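Local coordinates for protein hemolysin (Enterococcus faecalis, PDB 2R2Z) that is the transporter-associated domain of a larger CBS-containing membrane protein, binds zinc ions in the crystal and may take part in flavin adenine dinucleotide binding, at residues M45-E59 with L72-L85. Numbering follows the deposited sequence. Where two conformers were deposited one is given.
With ZN (zinc ion), chain B.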
# COMPACT_ATOMS: atom_id res chain seq x y z
N MSE A 45 -2.16 -5.57 2.32
CA MSE A 45 -1.81 -4.42 1.49
C MSE A 45 -0.69 -4.71 0.52
O MSE A 45 -0.70 -4.20 -0.59
CB MSE A 45 -1.51 -3.18 2.34
CG MSE A 45 -2.75 -2.64 3.07
SE MSE A 45 -4.19 -2.10 1.85
CE MSE A 45 -3.27 -0.63 0.95
N ALA A 46 0.25 -5.56 0.91
CA ALA A 46 1.28 -6.02 -0.05
C ALA A 46 0.65 -6.74 -1.24
O ALA A 46 0.97 -6.48 -2.40
CB ALA A 46 2.30 -6.94 0.62
N GLY A 47 -0.26 -7.68 -0.95
CA GLY A 47 -0.94 -8.42 -2.00
C GLY A 47 -1.77 -7.48 -2.85
O GLY A 47 -1.83 -7.62 -4.07
N TYR A 48 -2.43 -6.52 -2.21
CA TYR A 48 -3.26 -5.55 -2.92
C TYR A 48 -2.43 -4.79 -3.96
O TYR A 48 -2.80 -4.74 -5.14
CB TYR A 48 -3.89 -4.59 -1.91
CG TYR A 48 -4.82 -3.58 -2.55
CD1 TYR A 48 -6.19 -3.83 -2.66
CD2 TYR A 48 -4.32 -2.39 -3.08
CE1 TYR A 48 -7.03 -2.91 -3.28
CE2 TYR A 48 -5.15 -1.47 -3.71
CZ TYR A 48 -6.50 -1.73 -3.80
OH TYR A 48 -7.28 -0.79 -4.41
N LEU A 49 -1.34 -4.19 -3.53
CA LEU A 49 -0.59 -3.34 -4.44
C LEU A 49 0.10 -4.14 -5.54
O LEU A 49 0.10 -3.73 -6.69
CB LEU A 49 0.39 -2.43 -3.69
CG LEU A 49 1.19 -1.47 -4.57
CD1 LEU A 49 0.28 -0.57 -5.44
CD2 LEU A 49 2.11 -0.58 -3.75
N ILE A 50 0.69 -5.28 -5.18
CA ILE A 50 1.32 -6.14 -6.17
C ILE A 50 0.31 -6.54 -7.26
O ILE A 50 0.59 -6.42 -8.45
CB ILE A 50 1.98 -7.38 -5.52
CG1 ILE A 50 3.24 -6.99 -4.73
CG2 ILE A 50 2.26 -8.49 -6.57
CD1 ILE A 50 4.33 -6.25 -5.52
N THR A 51 -0.88 -6.97 -6.83
CA THR A 51 -1.93 -7.38 -7.76
C THR A 51 -2.34 -6.20 -8.64
O THR A 51 -2.46 -6.34 -9.85
CB THR A 51 -3.15 -7.91 -7.02
OG1 THR A 51 -2.76 -9.03 -6.22
CG2 THR A 51 -4.24 -8.36 -8.02
N ALA A 52 -2.55 -5.03 -8.04
CA ALA A 52 -2.99 -3.86 -8.79
C ALA A 52 -1.94 -3.40 -9.80
O ALA A 52 -2.29 -3.01 -10.92
CB ALA A 52 -3.34 -2.74 -7.85
N LEU A 53 -0.67 -3.45 -9.43
CA LEU A 53 0.42 -3.06 -10.34
C LEU A 53 0.54 -4.03 -11.50
O LEU A 53 0.85 -3.63 -12.63
CB LEU A 53 1.76 -3.00 -9.60
CG LEU A 53 1.93 -1.86 -8.60
CD1 LEU A 53 3.21 -2.12 -7.82
CD2 LEU A 53 1.95 -0.50 -9.28
N GLY A 54 0.31 -5.31 -11.22
CA GLY A 54 0.38 -6.37 -12.22
C GLY A 54 1.77 -6.93 -12.46
O GLY A 54 1.92 -7.89 -13.21
N THR A 55 2.77 -6.32 -11.83
CA THR A 55 4.17 -6.73 -11.99
C THR A 55 4.88 -6.45 -10.67
O THR A 55 4.59 -5.46 -10.01
CB THR A 55 4.88 -5.92 -13.11
OG1 THR A 55 4.26 -6.20 -14.37
CG2 THR A 55 6.35 -6.30 -13.22
N ILE A 56 5.81 -7.33 -10.29
CA ILE A 56 6.59 -7.15 -9.06
C ILE A 56 7.74 -6.18 -9.36
O ILE A 56 8.53 -6.42 -10.27
CB ILE A 56 7.12 -8.51 -8.52
CG1 ILE A 56 5.95 -9.47 -8.23
CG2 ILE A 56 7.94 -8.30 -7.26
CD1 ILE A 56 6.37 -10.86 -7.78
N PRO A 57 7.81 -5.06 -8.62
CA PRO A 57 8.90 -4.11 -8.82
C PRO A 57 10.27 -4.70 -8.44
O PRO A 57 10.34 -5.49 -7.50
CB PRO A 57 8.54 -2.97 -7.84
CG PRO A 57 7.06 -3.15 -7.55
CD PRO A 57 6.84 -4.61 -7.61
N ASP A 58 11.32 -4.28 -9.16
CA ASP A 58 12.75 -4.50 -8.80
C ASP A 58 13.02 -3.81 -7.47
O ASP A 58 12.37 -2.79 -7.14
CB ASP A 58 13.62 -3.90 -9.95
CG ASP A 58 15.14 -4.22 -9.87
OD1 ASP A 58 15.61 -5.01 -9.03
OD2 ASP A 58 15.88 -3.64 -10.73
N GLU A 59 13.95 -4.33 -6.67
CA GLU A 59 14.39 -3.59 -5.49
C GLU A 59 14.87 -2.22 -5.96
O GLU A 59 15.62 -2.12 -6.94
CB GLU A 59 15.50 -4.32 -4.76
CG GLU A 59 15.04 -5.56 -4.04
CD GLU A 59 16.20 -6.34 -3.41
OE1 GLU A 59 17.31 -6.20 -3.94
OE2 GLU A 59 15.96 -7.05 -2.43
N LEU A 72 -0.84 4.74 -3.86
CA LEU A 72 -0.06 3.71 -3.17
C LEU A 72 1.24 3.50 -3.94
O LEU A 72 1.20 3.25 -5.14
CB LEU A 72 -0.83 2.40 -3.15
CG LEU A 72 -2.17 2.42 -2.41
CD1 LEU A 72 -2.87 1.08 -2.64
CD2 LEU A 72 -1.97 2.67 -0.93
N THR A 73 2.37 3.59 -3.25
CA THR A 73 3.66 3.43 -3.90
C THR A 73 4.40 2.28 -3.25
O THR A 73 4.36 2.11 -2.04
CB THR A 73 4.50 4.73 -3.77
OG1 THR A 73 3.78 5.81 -4.38
CG2 THR A 73 5.86 4.58 -4.44
N ALA A 74 5.10 1.49 -4.05
CA ALA A 74 5.91 0.41 -3.51
C ALA A 74 7.20 1.03 -3.00
O ALA A 74 8.12 1.29 -3.79
CB ALA A 74 6.20 -0.62 -4.62
N GLU A 75 7.28 1.25 -1.70
CA GLU A 75 8.39 2.00 -1.13
C GLU A 75 9.63 1.16 -0.87
O GLU A 75 10.74 1.64 -1.06
CB GLU A 75 7.94 2.70 0.15
CG GLU A 75 8.91 3.77 0.60
CD GLU A 75 9.09 4.88 -0.45
OE1 GLU A 75 8.18 5.19 -1.26
OE2 GLU A 75 10.17 5.45 -0.47
N GLU A 76 9.42 -0.07 -0.40
CA GLU A 76 10.54 -0.95 -0.06
C GLU A 76 10.21 -2.37 -0.41
O GLU A 76 9.24 -2.94 0.13
CB GLU A 76 10.90 -0.86 1.43
CG GLU A 76 12.16 -1.62 1.75
CD GLU A 76 12.60 -1.52 3.20
OE1 GLU A 76 11.87 -0.93 4.03
OE2 GLU A 76 13.69 -2.06 3.51
N MSE A 77 11.05 -2.95 -1.26
CA MSE A 77 11.01 -4.38 -1.60
C MSE A 77 12.11 -5.11 -0.86
O MSE A 77 13.21 -4.57 -0.68
CB MSE A 77 11.27 -4.60 -3.10
CG MSE A 77 10.32 -3.86 -4.02
SE MSE A 77 8.48 -4.41 -3.83
CE MSE A 77 8.70 -6.30 -4.34
N GLU A 78 11.81 -6.33 -0.44
CA GLU A 78 12.84 -7.24 0.06
C GLU A 78 12.76 -8.47 -0.83
O GLU A 78 11.88 -9.31 -0.64
CB GLU A 78 12.63 -7.58 1.55
CG GLU A 78 13.69 -8.53 2.14
CD GLU A 78 13.64 -8.63 3.65
OE1 GLU A 78 13.81 -7.58 4.32
OE2 GLU A 78 13.43 -9.75 4.18
N GLY A 79 13.65 -8.53 -1.81
CA GLY A 79 13.47 -9.50 -2.89
C GLY A 79 12.14 -9.21 -3.55
O GLY A 79 11.82 -8.04 -3.83
N THR A 80 11.32 -10.23 -3.73
CA THR A 80 10.03 -10.03 -4.36
C THR A 80 8.91 -9.72 -3.36
O THR A 80 7.76 -9.57 -3.77
CB THR A 80 9.63 -11.21 -5.23
OG1 THR A 80 9.58 -12.39 -4.43
CG2 THR A 80 10.62 -11.41 -6.36
N ARG A 81 9.25 -9.63 -2.07
CA ARG A 81 8.27 -9.23 -1.08
C ARG A 81 8.13 -7.72 -0.98
O ARG A 81 9.13 -7.00 -0.85
CB ARG A 81 8.67 -9.77 0.28
CG ARG A 81 7.79 -9.29 1.41
CD ARG A 81 8.29 -9.83 2.72
NE ARG A 81 7.43 -9.46 3.84
CZ ARG A 81 7.61 -9.91 5.08
NH1 ARG A 81 8.61 -10.74 5.34
NH2 ARG A 81 6.79 -9.53 6.04
N LEU A 82 6.90 -7.23 -1.05
CA LEU A 82 6.63 -5.82 -0.82
C LEU A 82 6.54 -5.58 0.67
O LEU A 82 5.56 -5.96 1.32
CB LEU A 82 5.35 -5.40 -1.55
CG LEU A 82 4.79 -4.02 -1.23
CD1 LEU A 82 5.85 -2.92 -1.40
CD2 LEU A 82 3.59 -3.73 -2.13
N LEU A 83 7.58 -4.99 1.22
CA LEU A 83 7.73 -4.78 2.66
C LEU A 83 6.92 -3.57 3.17
O LEU A 83 6.32 -3.66 4.20
CB LEU A 83 9.20 -4.58 3.04
CG LEU A 83 10.17 -5.72 3.30
CD1 LEU A 83 11.45 -5.16 3.90
CD2 LEU A 83 9.59 -6.78 4.23
N VAL A 84 7.08 -2.45 2.46
CA VAL A 84 6.51 -1.19 2.93
C VAL A 84 5.90 -0.45 1.75
O VAL A 84 6.53 -0.33 0.69
CB VAL A 84 7.59 -0.29 3.63
CG1 VAL A 84 6.95 0.97 4.17
CG2 VAL A 84 8.27 -1.05 4.78
N LEU A 85 4.68 0.05 1.97
CA LEU A 85 4.00 0.91 1.00
C LEU A 85 4.07 2.34 1.49
O LEU A 85 3.99 2.58 2.69
CB LEU A 85 2.51 0.53 0.90
CG LEU A 85 2.12 -0.78 0.23
CD1 LEU A 85 2.40 -1.98 1.16
CD2 LEU A 85 0.65 -0.77 -0.13
ZN ZN B . 18.65 -7.51 -3.31
O HOH W 1 11.94 -7.39 -6.43
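Leu-49 lays its forked end over the strand hairpin from the inner face of helix 45-53. With CG anti to the backbone N (chi1 -178°), the Leu-49 and Leu-72 side chains slide past each other in opposite directions, CD1 of Leu-49 packing on CB of Leu-72, while CD2 sits 3.6 Å from Ala-74 N, where the methyl of alanine is small enough to let it reach the strand backbone. Leu-82 crosses Leu-49 at about a right angle, its CD2 3.8 Å from Leu-49 CB, and Leu-85 closes over Leu-49 CD2. Ala-46 allows the closest backbone approach on the helix, its CB resting 3.5 Å from Leu-82 O. Toward strand 64-67, the Tyr-48 ring takes Leu-72 CD1 obliquely. The helix thus covers one face of the antiparallel sheet, running across its strands.

Beyond the helix the chain follows the hairpin tip. There the selenomethionine Met-77, bent at chi2 and chi3, curls its CE to 3.6 Å from Ile-56 CG2 and places SE beside the Pro-57 ring. Glycine suits position 79, of positive phi in the type II' turn; its N donates to Glu-59 OE2 at 2.8 Å, on the anti side of the carboxylate. A water bridging Pro-57 O and Gly-79 O completes this polar end. Glu-59 OE1 binds zinc at 2.0 Å, so one carboxylate divides its oxygens between metal and turn, a second-shell bond that probably helps orient the ligand at the margin of a largely apolar contact.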